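Local coordinates for protein metallo-beta-lactamase (Serratia marcescens, PDB 5AXR) that hydrolyses the beta-lactam ring of antibiotics, as a zinc-dependent class B3 metallo-beta-lactamase, at residues G25-L30 / I210-H215; L69-H74 / F172-T177; D4-Q9 / G42-G47; Q10-Y15 / D220-Q225. All blocks are in the same frame, centred on the assembly; numbering follows the deposited sequence.

How the interactions relate
Three of the four contacts border the zinc site, and the fourth lies farther out, about 15 Å from the centre of the chain. Interactions 1 and 2 lie about 9 Å apart, centre to centre, and share the five-stranded sheet, whose strands 166-173 and 210-213 are neighbours; interaction 1 supplies one histidine to one zinc ion, interaction 2 two histidines to the other. Interaction 3, its centre about 12 Å from that of interaction 1, brings the N-terminal loop to the ligand. Interaction 4, about 9 Å from interaction 1 between centres, joins edge strand 12-15 of the seven-stranded sheet to helix 221-231. Along the chain, interaction 2 is nested within interaction 1, and interaction 1 within interaction 4; interaction 3 crosses both 1 and 4.

Interaction 1: residues G25-L30 / I210-H215; sequences GISAVL and IAIAAH. With ZN (zinc ion), chain C; COM (1-thioethanesulfonic acid), chain J.
Residues 25-29 and 212-215 run in roughly opposite directions, 150° apart, with Ser27 facing Ala214 and Ile26 facing His215. A backbone bond joins them where strand 210-213 has just ended: Ser27 N donates to Ala214 O at 2.9 Å. Ser27 adds a second grip, its OG donating to Ala213 O at 2.7 Å. With OG beside its own backbone N (chi1 -67°), this short hydroxyl reaches Ala213 O next to the backbone bond, and one residue ties down two successive carbonyls. Val29 CG2 meets Ile212 CG2 at 4.1 Å, branched apolar groups suited to the interior. At the other end, Ile26 and His215 lie side by side, and Ile26 CD1 comes 3.4 Å from His215 CE1. The imidazole is held at both nitrogens: NE2 binds a zinc ion at 2.1 Å, and ND1 donates to a water lying in the ring plane, which in turn donates to Gly25 O. Asp76 and His77 complete the protein ligands of this zinc, and the sulfur S1 of the bound 1-thioethanesulfonic acid also reaches it. Phe172 of strand 166-173 packs on Ser27 and Val29, and helix 75-78 touches Ile26 and Ala214.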
loop_
_atom_site.group_PDB
_atom_site.type_symbol
_atom_site.label_atom_id
_atom_site.label_comp_id
_atom_site.label_asym_id
_atom_site.label_seq_id
_atom_site.Cartn_x
_atom_site.Cartn_y
_atom_site.Cartn_z
ATOM N N GLY A 25 -8.931 8.833 2.239
ATOM C CA GLY A 25 -8.274 8.279 3.440
ATOM C C GLY A 25 -7.313 7.107 3.271
ATOM O O GLY A 25 -6.624 6.755 4.226
ATOM N N ILE A 26 -7.387 6.419 2.125
ATOM C CA ILE A 26 -6.557 5.248 1.820
ATOM C C ILE A 26 -5.885 5.395 0.436
ATOM O O ILE A 26 -6.543 5.705 -0.584
ATOM C CB ILE A 26 -7.384 3.937 1.827
ATOM C CG1 ILE A 26 -8.044 3.692 3.197
ATOM C CG2 ILE A 26 -6.511 2.742 1.485
ATOM C CD1 ILE A 26 -7.050 3.331 4.293
ATOM N N SER A 27 -4.584 5.122 0.408
ATOM C CA SER A 27 -3.798 5.213 -0.802
ATOM C C SER A 27 -4.061 4.066 -1.757
ATOM O O SER A 27 -4.116 2.884 -1.371
ATOM C CB SER A 27 -2.309 5.261 -0.472
ATOM O OG SER A 27 -1.996 6.468 0.191
ATOM N N ALA A 28 -4.179 4.432 -3.027
ATOM C CA ALA A 28 -4.042 3.507 -4.133
ATOM C C ALA A 28 -3.325 4.239 -5.279
ATOM O O ALA A 28 -3.433 5.452 -5.434
ATOM C CB ALA A 28 -5.413 3.024 -4.568
ATOM N N VAL A 29 -2.476 3.515 -5.976
ATOM C CA VAL A 29 -1.570 4.099 -6.923
ATOM C C VAL A 29 -1.626 3.321 -8.215
ATOM O O VAL A 29 -1.601 2.100 -8.206
ATOM C CB VAL A 29 -0.122 4.107 -6.391
ATOM C CG1 VAL A 29 0.866 4.205 -7.532
ATOM C CG2 VAL A 29 0.053 5.261 -5.435
ATOM N N LEU A 30 -1.805 4.047 -9.318
ATOM C CA LEU A 30 -1.743 3.444 -10.629
ATOM C C LEU A 30 -0.395 3.772 -11.255
ATOM O O LEU A 30 -0.020 4.935 -11.348
ATOM C CB LEU A 30 -2.867 3.967 -11.505
ATOM C CG LEU A 30 -2.914 3.215 -12.816
ATOM C CD1 LEU A 30 -3.536 1.849 -12.605
ATOM C CD2 LEU A 30 -3.679 4.026 -13.852
ATOM N N ILE A 210 10.573 9.219 -3.196
ATOM C CA ILE A 210 9.144 9.482 -3.012
ATOM C C ILE A 210 8.507 8.327 -2.244
ATOM O O ILE A 210 8.458 7.185 -2.715
ATOM C CB ILE A 210 8.425 9.615 -4.368
ATOM C CG1 ILE A 210 8.973 10.824 -5.144
ATOM C CG2 ILE A 210 6.911 9.761 -4.182
ATOM C CD1 ILE A 210 8.759 10.735 -6.636
ATOM N N ALA A 211 7.925 8.641 -1.094
ATOM C CA ALA A 211 7.199 7.632 -0.325
ATOM C C ALA A 211 5.706 7.924 -0.395
ATOM O O ALA A 211 5.279 9.062 -0.228
ATOM C CB ALA A 211 7.679 7.638 1.116
ATOM N N ILE A 212 4.937 6.892 -0.721
ATOM C CA ILE A 212 3.499 6.891 -0.579
ATOM C C ILE A 212 3.127 5.887 0.511
ATOM O O ILE A 212 3.314 4.663 0.355
ATOM C CB ILE A 212 2.828 6.481 -1.908
ATOM C CG1 ILE A 212 3.304 7.414 -3.037
ATOM C CG2 ILE A 212 1.310 6.505 -1.766
ATOM C CD1 ILE A 212 3.784 6.734 -4.297
ATOM N N ALA A 213 2.592 6.401 1.613
ATOM C CA ALA A 213 2.181 5.556 2.750
ATOM C C ALA A 213 0.746 5.051 2.548
ATOM O O ALA A 213 -0.097 5.768 1.983
ATOM C CB ALA A 213 2.309 6.337 4.040
ATOM N N ALA A 214 0.524 3.768 2.857
ATOM C CA ALA A 214 -0.778 3.123 2.661
ATOM C C ALA A 214 -1.878 3.959 3.292
ATOM O O ALA A 214 -2.892 4.233 2.646
ATOM C CB ALA A 214 -0.778 1.710 3.247
ATOM N N HIS A 215 -1.595 4.513 4.473
ATOM C CA HIS A 215 -2.356 5.661 4.980
ATOM C C HIS A 215 -1.663 6.953 4.572
ATOM O O HIS A 215 -0.646 7.307 5.146
ATOM C CB HIS A 215 -2.533 5.577 6.505
ATOM C CG HIS A 215 -3.520 4.539 6.932
ATOM N ND1 HIS A 215 -4.844 4.843 7.177
ATOM C CD2 HIS A 215 -3.437 3.184 6.955
ATOM C CE1 HIS A 215 -5.527 3.726 7.358
ATOM N NE2 HIS A 215 -4.698 2.703 7.225
HETATM ZN ZN ZN C . -5.117 0.644 7.115
HETATM C C1 COM J . -6.099 -0.974 9.600
HETATM C C2 COM J . -6.798 0.358 9.913
HETATM S S1 COM J . -4.462 -0.766 8.842
HETATM S S2 COM J . -6.147 1.176 11.220
HETATM O O1S COM J . -5.657 0.083 12.338
HETATM O O2S COM J . -7.147 2.032 11.776
HETATM O O3S COM J . -5.013 1.966 10.790
HETATM O O HOH W 1 -5.928 7.197 6.689
#

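Interaction 2: residues L69-H74 / F172-T177; sequences LSTHSH and FADSLT. With ZN (zinc ion), chain B; NA (sodium ion), chain E; COM (1-thioethanesulfonic acid), chain J.
This is a buried contact of the metallo-beta-lactamase fold in which a second-shell aspartate, Asp174, positions a first-shell histidine, His72: the zinc-binding loop between strand 65-69 and helix 75-78 meets the chain leaving strand 166-173. The family's HxHxDH motif begins in this loop with His72 and His74 and runs on into helix 75-78 with Asp76 and His77. His72 uses its two ring nitrogens for different tasks. NE2 binds the zinc ion at 2.1 Å, while ND1 donates to Asp174 OD1 at 2.6 Å. That bond is bent, 142° at the hydrogen, and uses the syn lone pair of the carboxylate, whose plane is turned 40° from the imidazole. An aspartate suits this place because its carboxylate oxygen holds the rotation of the ring and would be expected to make the imidazole a stronger electron donor to the metal. The first torsion, with CG between the backbone N and the carbonyl carbon (chi1 72°), swings the ring toward Asp174.

His74 ND1, His150 and the sulfur S1 of 1-thioethanesulfonic acid complete this zinc site. The same sulfur also binds the second zinc, so it bridges the two metals. Beside the histidine, Thr71 turns its two branches to different neighbours: OG1 is hydrogen-bonded to Asp41, and the methyl CG2 packs 3.5 Å from Phe172 CD1, where the two side chains cross at about a right angle. A beta-branched threonine thus serves a polar and an aromatic partner at once. Asp174 OD1 receives a second, weak bond from Ser175 N at 2.7 Å, and Ser175 OG lies 3.4 Å from His72 CE1.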
loop_
_atom_site.group_PDB
_atom_site.type_symbol
_atom_site.label_atom_id
_atom_site.label_comp_id
_atom_site.label_asym_id
_atom_site.label_seq_id
_atom_site.Cartn_x
_atom_site.Cartn_y
_atom_site.Cartn_z
ATOM N N LEU A 69 -1.361 -5.056 -6.940
ATOM C CA LEU A 69 -0.469 -5.418 -5.846
ATOM C C LEU A 69 -1.089 -5.072 -4.506
ATOM O O LEU A 69 -1.640 -3.984 -4.333
ATOM C CB LEU A 69 0.867 -4.720 -5.999
ATOM C CG LEU A 69 1.521 -4.825 -7.374
ATOM C CD1 LEU A 69 2.844 -4.076 -7.343
ATOM C CD2 LEU A 69 1.748 -6.260 -7.809
ATOM N N SER A 70 -0.971 -5.981 -3.543
ATOM C CA SER A 70 -1.515 -5.749 -2.202
ATOM C C SER A 70 -0.392 -5.490 -1.204
ATOM O O SER A 70 0.583 -6.232 -1.171
ATOM C CB SER A 70 -2.313 -6.969 -1.754
ATOM O OG SER A 70 -2.791 -6.831 -0.426
ATOM N N THR A 71 -0.510 -4.419 -0.421
ATOM C CA THR A 71 0.422 -4.161 0.673
ATOM C C THR A 71 0.145 -5.143 1.823
ATOM O O THR A 71 0.939 -6.051 2.102
ATOM C CB THR A 71 0.320 -2.704 1.184
ATOM O OG1 THR A 71 -1.054 -2.327 1.452
ATOM C CG2 THR A 71 0.928 -1.738 0.138
ATOM N N HIS A 72 -1.064 -5.057 2.367
ATOM C CA HIS A 72 -1.535 -6.053 3.310
ATOM C C HIS A 72 -3.046 -6.206 3.279
ATOM O O HIS A 72 -3.813 -5.320 2.819
ATOM C CB HIS A 72 -1.024 -5.751 4.735
ATOM C CG HIS A 72 -1.672 -4.565 5.386
ATOM N ND1 HIS A 72 -1.285 -3.267 5.137
ATOM C CD2 HIS A 72 -2.712 -4.482 6.253
ATOM C CE1 HIS A 72 -2.025 -2.441 5.855
ATOM N NE2 HIS A 72 -2.906 -3.150 6.531
ATOM N N SER A 73 -3.479 -7.300 3.886
ATOM C CA SER A 73 -4.823 -7.793 3.695
ATOM C C SER A 73 -5.764 -7.368 4.811
ATOM O O SER A 73 -6.391 -8.219 5.438
ATOM C CB SER A 73 -4.779 -9.329 3.611
ATOM O OG SER A 73 -4.105 -9.891 4.731
ATOM N N HIS A 74 -5.796 -6.081 5.130
ATOM C CA HIS A 74 -6.868 -5.543 5.952
ATOM C C HIS A 74 -7.881 -4.899 5.037
ATOM O O HIS A 74 -7.530 -4.454 3.941
ATOM C CB HIS A 74 -6.354 -4.501 6.942
ATOM C CG HIS A 74 -5.610 -5.085 8.092
ATOM N ND1 HIS A 74 -4.637 -4.390 8.766
ATOM C CD2 HIS A 74 -5.590 -6.338 8.594
ATOM C CE1 HIS A 74 -4.161 -5.139 9.741
ATOM N NE2 HIS A 74 -4.668 -6.350 9.610
ATOM N N PHE A 172 5.985 2.476 -2.238
ATOM C CA PHE A 172 4.648 2.379 -1.668
ATOM C C PHE A 172 4.764 1.632 -0.348
ATOM O O PHE A 172 4.951 0.413 -0.335
ATOM C CB PHE A 172 3.702 1.625 -2.613
ATOM C CG PHE A 172 2.244 1.844 -2.303
ATOM C CD1 PHE A 172 1.701 1.428 -1.077
ATOM C CD2 PHE A 172 1.427 2.526 -3.198
ATOM C CE1 PHE A 172 0.352 1.648 -0.789
ATOM C CE2 PHE A 172 0.090 2.778 -2.894
ATOM C CZ PHE A 172 -0.455 2.332 -1.691
ATOM N N ALA A 173 4.730 2.372 0.753
ATOM C CA ALA A 173 5.114 1.843 2.057
ATOM C C ALA A 173 3.917 1.169 2.726
ATOM O O ALA A 173 2.942 1.823 3.098
ATOM C CB ALA A 173 5.622 2.957 2.940
ATOM N N ASP A 174 4.016 -0.134 2.916
ATOM C CA ASP A 174 3.068 -0.825 3.765
ATOM C C ASP A 174 3.094 -0.261 5.185
ATOM O O ASP A 174 4.061 0.416 5.591
ATOM C CB ASP A 174 3.381 -2.310 3.779
ATOM C CG ASP A 174 2.279 -3.130 4.418
ATOM O OD1 ASP A 174 1.129 -2.635 4.461
ATOM O OD2 ASP A 174 2.588 -4.224 4.933
ATOM N N SER A 175 1.988 -0.468 5.899
ATOM C CA SER A 175 1.820 0.022 7.275
ATOM C C SER A 175 2.786 -0.684 8.226
ATOM O O SER A 175 2.931 -1.907 8.170
ATOM C CB SER A 175 0.389 -0.236 7.767
ATOM O OG SER A 175 -0.565 0.382 6.934
ATOM N N LEU A 176 3.436 0.111 9.088
ATOM C CA LEU A 176 4.421 -0.389 10.046
ATOM C C LEU A 176 3.935 -0.187 11.493
ATOM O O LEU A 176 4.734 -0.199 12.431
ATOM C CB LEU A 176 5.758 0.330 9.856
ATOM C CG LEU A 176 6.380 0.208 8.470
ATOM C CD1 LEU A 176 7.710 0.943 8.441
ATOM C CD2 LEU A 176 6.558 -1.248 8.057
ATOM N N THR A 177 2.621 -0.088 11.655
ATOM C CA THR A 177 2.006 0.369 12.888
ATOM C C THR A 177 1.588 -0.803 13.798
ATOM O O THR A 177 0.951 -1.766 13.350
ATOM C CB THR A 177 0.763 1.201 12.564
ATOM O OG1 THR A 177 -0.017 0.504 11.572
ATOM C CG2 THR A 177 1.180 2.564 12.045
HETATM ZN ZN ZN B . -3.732 -2.596 8.372
HETATM NA NA NA E . 1.056 -8.367 0.585
HETATM C C1 COM J . -6.099 -0.974 9.600
HETATM C C2 COM J . -6.798 0.358 9.913
HETATM S S1 COM J . -4.462 -0.766 8.842
HETATM S S2 COM J . -6.147 1.176 11.220
HETATM O O1S COM J . -5.657 0.083 12.338
HETATM O O2S COM J . -7.147 2.032 11.776
HETATM O O3S COM J . -5.013 1.966 10.790
HETATM O O HOH W 2 -1.539 -8.650 1.300
#

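Interaction 3: residues D4-Q9 / G42-G47; sequences DWSSPQ and GTTEKG. With COM (1-thioethanesulfonic acid), chain J.
Ser6 and Thr44 meet through their hydroxyls, OG and OG1 lying 2.7 Å apart in a hydrogen bond that either could donate. They have the largest areas buried here, followed by Trp5, and together they fasten the N-terminal loop to the start of helix 47-57 at the edge of the metallo-beta-lactamase active site. Thr44 precedes the turn into that helix and makes a capping bond: its OG1 accepts from Gly47 N at 2.7 Å. A threonine suits the place, since its oxygen can satisfy a helix-start N-H while still pairing with Ser6. Its methyl CG2 lies against Trp5 CB, 3.7 Å away. The placing follows from the first torsion, which sets OG1 between the backbone N and carbonyl carbon and CG2 beside the N (chi1 54°).

Ser6 is the third residue of a type I beta turn from Asp4 to Ser7, closed by Ser7 N donating to Asp4 O at 3.1 Å. Ser7 OG donates to the same oxygen, so two bonds grip it. This turn brings the small Ser6 side chain to Thr44, and a compact hydroxyl fits where the two backbones approach, Ser6 CA and Gly47 CA being 4.3 Å apart.

Trp5 spans from this joint to the metal site. Its backbone O accepts from Thr23, and its side chain packs against Ile26, Asp76 and His215. The broad, flat indole can reach from the turn to 1-thioethanesulfonic acid, its CH2 lying near the ligand's C2 carbon, and the sulfonate oxygen O2S lies at the indole edge, near its plane, 3.4 Å from Trp5 CZ2.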
loop_
_atom_site.group_PDB
_atom_site.type_symbol
_atom_site.label_atom_id
_atom_site.label_comp_id
_atom_site.label_asym_id
_atom_site.label_seq_id
_atom_site.Cartn_x
_atom_site.Cartn_y
_atom_site.Cartn_z
ATOM N N ASP A 4 -12.484 10.002 5.171
ATOM C CA ASP A 4 -12.627 8.647 5.611
ATOM C C ASP A 4 -12.208 7.709 4.478
ATOM O O ASP A 4 -11.941 8.126 3.337
ATOM C CB ASP A 4 -14.058 8.374 6.102
ATOM C CG ASP A 4 -15.024 8.085 4.971
ATOM O OD1 ASP A 4 -15.388 9.042 4.259
ATOM O OD2 ASP A 4 -15.433 6.909 4.805
ATOM N N TRP A 5 -12.145 6.436 4.823
ATOM C CA TRP A 5 -11.449 5.444 4.031
ATOM C C TRP A 5 -12.092 5.210 2.660
ATOM O O TRP A 5 -11.424 4.747 1.729
ATOM C CB TRP A 5 -11.376 4.140 4.829
ATOM C CG TRP A 5 -10.535 4.247 6.087
ATOM C CD1 TRP A 5 -9.636 5.227 6.391
ATOM C CD2 TRP A 5 -10.497 3.320 7.178
ATOM N NE1 TRP A 5 -9.045 4.970 7.602
ATOM C CE2 TRP A 5 -9.539 3.796 8.097
ATOM C CE3 TRP A 5 -11.147 2.118 7.448
ATOM C CZ2 TRP A 5 -9.193 3.093 9.251
ATOM C CZ3 TRP A 5 -10.847 1.450 8.617
ATOM C CH2 TRP A 5 -9.889 1.947 9.512
ATOM N N SER A 6 -13.369 5.574 2.517
ATOM C CA SER A 6 -14.099 5.361 1.271
ATOM C C SER A 6 -14.435 6.657 0.521
ATOM O O SER A 6 -15.133 6.616 -0.477
ATOM C CB SER A 6 -15.390 4.586 1.556
ATOM O OG SER A 6 -15.107 3.372 2.237
ATOM N N SER A 7 -13.928 7.800 0.967
ATOM C CA SER A 7 -14.393 9.072 0.419
ATOM C C SER A 7 -13.793 9.390 -0.967
ATOM O O SER A 7 -12.669 8.988 -1.268
ATOM C CB SER A 7 -14.144 10.209 1.408
ATOM O OG SER A 7 -12.758 10.449 1.573
ATOM N N PRO A 8 -14.608 9.987 -1.860
ATOM C CA PRO A 8 -14.167 10.395 -3.170
ATOM C C PRO A 8 -13.013 11.364 -3.071
ATOM O O PRO A 8 -12.889 12.041 -2.066
ATOM C CB PRO A 8 -15.401 11.072 -3.756
ATOM C CG PRO A 8 -16.524 10.346 -3.126
ATOM C CD PRO A 8 -16.062 10.174 -1.704
ATOM N N GLN A 9 -12.043 11.206 -3.969
ATOM C CA GLN A 9 -10.859 12.034 -3.994
ATOM C C GLN A 9 -10.454 12.200 -5.467
ATOM O O GLN A 9 -10.262 11.216 -6.183
ATOM C CB GLN A 9 -9.761 11.338 -3.179
ATOM C CG GLN A 9 -8.365 11.898 -3.365
ATOM C CD GLN A 9 -8.310 13.337 -2.937
ATOM O OE1 GLN A 9 -8.655 13.645 -1.807
ATOM N NE2 GLN A 9 -7.866 14.222 -3.822
ATOM N N GLY A 42 -6.560 -1.651 -3.195
ATOM C CA GLY A 42 -7.927 -1.464 -3.693
ATOM C C GLY A 42 -8.824 -0.592 -2.839
ATOM O O GLY A 42 -9.966 -0.329 -3.225
ATOM N N THR A 43 -8.269 -0.073 -1.736
ATOM C CA THR A 43 -9.008 0.595 -0.661
ATOM C C THR A 43 -10.130 -0.315 -0.096
ATOM O O THR A 43 -9.941 -1.526 0.024
ATOM C CB THR A 43 -9.500 2.038 -1.039
ATOM O OG1 THR A 43 -10.728 1.999 -1.775
ATOM C CG2 THR A 43 -8.475 2.787 -1.848
ATOM N N THR A 44 -11.231 0.275 0.340
ATOM C CA THR A 44 -12.267 -0.465 1.032
ATOM C C THR A 44 -13.195 -1.080 0.005
ATOM O O THR A 44 -13.159 -0.749 -1.185
ATOM C CB THR A 44 -13.117 0.474 1.876
ATOM O OG1 THR A 44 -13.597 1.515 1.025
ATOM C CG2 THR A 44 -12.322 1.067 2.983
ATOM N N GLU A 45 -14.134 -1.870 0.481
ATOM C CA GLU A 45 -15.062 -2.465 -0.442
ATOM C C GLU A 45 -15.849 -1.365 -1.151
ATOM O O GLU A 45 -15.978 -1.386 -2.371
ATOM C CB GLU A 45 -15.997 -3.401 0.296
ATOM C CG GLU A 45 -17.109 -3.919 -0.582
ATOM C CD GLU A 45 -17.947 -4.955 0.128
ATOM O OE1 GLU A 45 -17.640 -5.274 1.299
ATOM O OE2 GLU A 45 -18.865 -5.480 -0.517
ATOM N N LYS A 46 -16.268 -0.339 -0.415
ATOM C CA LYS A 46 -16.978 0.772 -1.050
ATOM C C LYS A 46 -16.067 1.756 -1.780
ATOM O O LYS A 46 -16.495 2.421 -2.717
ATOM C CB LYS A 46 -17.847 1.511 -0.050
ATOM C CG LYS A 46 -19.190 1.898 -0.654
ATOM C CD LYS A 46 -20.056 2.689 0.317
ATOM C CE LYS A 46 -20.416 1.882 1.557
ATOM N NZ LYS A 46 -19.575 2.250 2.728
ATOM N N GLY A 47 -14.813 1.847 -1.363
ATOM C CA GLY A 47 -13.826 2.644 -2.080
ATOM C C GLY A 47 -13.504 2.125 -3.480
ATOM O O GLY A 47 -13.015 2.859 -4.318
HETATM C C1 COM J . -6.099 -0.974 9.600
HETATM C C2 COM J . -6.798 0.358 9.913
HETATM S S1 COM J . -4.462 -0.766 8.842
HETATM S S2 COM J . -6.147 1.176 11.220
HETATM O O1S COM J . -5.657 0.083 12.338
HETATM O O2S COM J . -7.147 2.032 11.776
HETATM O O3S COM J . -5.013 1.966 10.790
#

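Interaction 4: residues Q10-Y15 / D220-Q225; sequences QPFTIY and DMWTRQ. With NA (sodium ion), chain F.
Phe12 presents one face of its ring to Gln225 and an edge to Met221. The methylene Gln225 CG sits over the ring centre, 3.6 Å from the centroid and only 13° off the normal, a CH-pi contact in which a glutamine offers its aliphatic methylene to the ring and keeps its amide for polar partners. At the edge, Met221 SD lies in the ring plane, 3.9 Å from Phe12 CZ, which makes a Met-aromatic contact; Gln10 O is also in plane at the edge. Tyr20 of strand 18-20 packs on Phe12 with its ring nearly parallel, and meets Trp222 edge-to-face. Trp222 CZ3 lies 3.8 Å from Phe12 CE1, the two side chains crossing at about a right angle, and Met221 CG sits over one face of the indole, toward its rim. Met221, Trp222 and Gln225 stand at the start of helix 221-231, which packs here on strand 12-15 at the edge of the seven-stranded sheet. The Met221 chain is bent at chi2 (68°) and chi3 (75°), and this flexible side chain curls its methyl CE to 3.9 Å from Ile14 CD1. Gln225 NE2 donates to a water at 3.3 Å. The same water binds a sodium ion, which Thr13 O also ligates at 2.7 Å and Tyr236 OH helps to hold.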
loop_
_atom_site.group_PDB
_atom_site.type_symbol
_atom_site.label_atom_id
_atom_site.label_comp_id
_atom_site.label_asym_id
_atom_site.label_seq_id
_atom_site.Cartn_x
_atom_site.Cartn_y
_atom_site.Cartn_z
ATOM N N GLN A 10 -10.445 13.434 -5.949
ATOM C CA GLN A 10 -9.976 13.718 -7.323
ATOM C C GLN A 10 -8.543 13.215 -7.493
ATOM O O GLN A 10 -7.669 13.547 -6.694
ATOM C CB GLN A 10 -10.019 15.214 -7.616
ATOM C CG GLN A 10 -9.583 15.588 -9.024
ATOM C CD GLN A 10 -9.480 17.088 -9.210
ATOM O OE1 GLN A 10 -8.724 17.751 -8.517
ATOM N NE2 GLN A 10 -10.352 17.639 -10.033
ATOM N N PRO A 11 -8.333 12.316 -8.458
ATOM C CA PRO A 11 -7.031 11.693 -8.618
ATOM C C PRO A 11 -5.983 12.660 -9.193
ATOM O O PRO A 11 -6.320 13.762 -9.627
ATOM C CB PRO A 11 -7.320 10.548 -9.575
ATOM C CG PRO A 11 -8.475 11.020 -10.401
ATOM C CD PRO A 11 -9.309 11.848 -9.459
ATOM N N PHE A 12 -4.713 12.309 -9.061
ATOM C CA PHE A 12 -3.646 13.207 -9.485
ATOM C C PHE A 12 -2.367 12.431 -9.736
ATOM O O PHE A 12 -2.093 11.425 -9.067
ATOM C CB PHE A 12 -3.380 14.311 -8.440
ATOM C CG PHE A 12 -3.149 13.793 -7.035
ATOM C CD1 PHE A 12 -4.232 13.448 -6.222
ATOM C CD2 PHE A 12 -1.859 13.663 -6.516
ATOM C CE1 PHE A 12 -4.049 12.965 -4.937
ATOM C CE2 PHE A 12 -1.676 13.153 -5.233
ATOM C CZ PHE A 12 -2.763 12.869 -4.426
ATOM N N THR A 13 -1.541 12.969 -10.621
ATOM C CA THR A 13 -0.190 12.461 -10.810
ATOM C C THR A 13 0.718 12.864 -9.650
ATOM O O THR A 13 0.752 14.024 -9.229
ATOM C CB THR A 13 0.396 12.923 -12.147
ATOM O OG1 THR A 13 -0.438 12.459 -13.235
ATOM C CG2 THR A 13 1.810 12.403 -12.304
ATOM N N ILE A 14 1.436 11.884 -9.124
ATOM C CA ILE A 14 2.415 12.108 -8.072
ATOM C C ILE A 14 3.760 12.386 -8.733
ATOM O O ILE A 14 4.438 13.341 -8.371
ATOM C CB ILE A 14 2.550 10.874 -7.123
ATOM C CG1 ILE A 14 1.294 10.720 -6.246
ATOM C CG2 ILE A 14 3.791 10.996 -6.235
ATOM C CD1 ILE A 14 1.147 9.361 -5.598
ATOM N N TYR A 15 4.204 11.499 -9.613
ATOM C CA TYR A 15 5.507 11.713 -10.273
ATOM C C TYR A 15 5.629 10.843 -11.504
ATOM O O TYR A 15 5.592 9.642 -11.391
ATOM C CB TYR A 15 6.666 11.431 -9.314
ATOM C CG TYR A 15 7.992 12.028 -9.745
ATOM C CD1 TYR A 15 8.347 13.322 -9.390
ATOM C CD2 TYR A 15 8.863 11.322 -10.544
ATOM C CE1 TYR A 15 9.530 13.883 -9.828
ATOM C CE2 TYR A 15 10.089 11.840 -10.903
ATOM C CZ TYR A 15 10.402 13.138 -10.569
ATOM O OH TYR A 15 11.619 13.675 -10.938
ATOM N N ASP A 220 2.172 12.756 4.670
ATOM C CA ASP A 220 1.758 14.131 4.454
ATOM C C ASP A 220 1.171 14.342 3.064
ATOM O O ASP A 220 1.330 15.422 2.476
ATOM C CB ASP A 220 2.961 15.057 4.632
ATOM C CG ASP A 220 2.917 15.819 5.905
ATOM O OD1 ASP A 220 2.568 15.190 6.915
ATOM O OD2 ASP A 220 3.207 17.050 5.890
ATOM N N MET A 221 0.543 13.311 2.503
ATOM C CA MET A 221 0.168 13.368 1.094
ATOM C C MET A 221 -0.602 14.658 0.755
ATOM O O MET A 221 -0.384 15.280 -0.296
ATOM C CB MET A 221 -0.661 12.141 0.698
ATOM C CG MET A 221 -1.173 12.193 -0.727
ATOM S SD MET A 221 0.132 12.065 -1.959
ATOM C CE MET A 221 0.514 10.323 -1.837
ATOM N N TRP A 222 -1.532 15.039 1.626
ATOM C CA TRP A 222 -2.513 16.075 1.263
ATOM C C TRP A 222 -1.904 17.453 1.319
ATOM O O TRP A 222 -2.140 18.284 0.436
ATOM C CB TRP A 222 -3.737 15.987 2.162
ATOM C CG TRP A 222 -4.306 14.613 2.121
ATOM C CD1 TRP A 222 -4.440 13.739 3.171
ATOM C CD2 TRP A 222 -4.645 13.884 0.948
ATOM N NE1 TRP A 222 -4.912 12.533 2.720
ATOM C CE2 TRP A 222 -5.048 12.595 1.357
ATOM C CE3 TRP A 222 -4.667 14.199 -0.418
ATOM C CZ2 TRP A 222 -5.493 11.630 0.452
ATOM C CZ3 TRP A 222 -5.092 13.238 -1.311
ATOM C CH2 TRP A 222 -5.496 11.969 -0.877
ATOM N N THR A 223 -0.980 17.623 2.251
ATOM C CA THR A 223 -0.106 18.781 2.255
ATOM C C THR A 223 0.747 18.868 0.989
ATOM O O THR A 223 0.849 19.932 0.380
ATOM C CB THR A 223 0.817 18.774 3.487
ATOM O OG1 THR A 223 0.016 18.763 4.674
ATOM C CG2 THR A 223 1.715 20.005 3.498
ATOM N N ARG A 224 1.405 17.768 0.635
ATOM C CA ARG A 224 2.323 17.769 -0.497
ATOM C C ARG A 224 1.577 18.073 -1.772
ATOM O O ARG A 224 2.059 18.809 -2.641
ATOM C CB ARG A 224 3.057 16.431 -0.623
ATOM C CG ARG A 224 4.088 16.206 0.471
ATOM C CD ARG A 224 4.626 14.787 0.447
ATOM N NE ARG A 224 5.530 14.483 1.546
ATOM C CZ ARG A 224 6.792 14.889 1.624
ATOM N NH1 ARG A 224 7.355 15.568 0.632
ATOM N NH2 ARG A 224 7.517 14.529 2.648
ATOM N N GLN A 225 0.362 17.554 -1.856
ATOM C CA GLN A 225 -0.417 17.629 -3.070
ATOM C C GLN A 225 -0.903 19.053 -3.313
ATOM O O GLN A 225 -0.867 19.546 -4.437
ATOM C CB GLN A 225 -1.592 16.677 -2.961
ATOM C CG GLN A 225 -2.338 16.495 -4.260
ATOM C CD GLN A 225 -3.642 17.237 -4.272
ATOM O OE1 GLN A 225 -4.277 17.436 -3.232
ATOM N NE2 GLN A 225 -4.064 17.633 -5.453
HETATM NA NA NA F . 0.142 16.548 -8.508
HETATM O O HOH W 3 -2.256 17.757 -8.161
HETATM O O HOH W 4 0.700 16.629 -11.250
#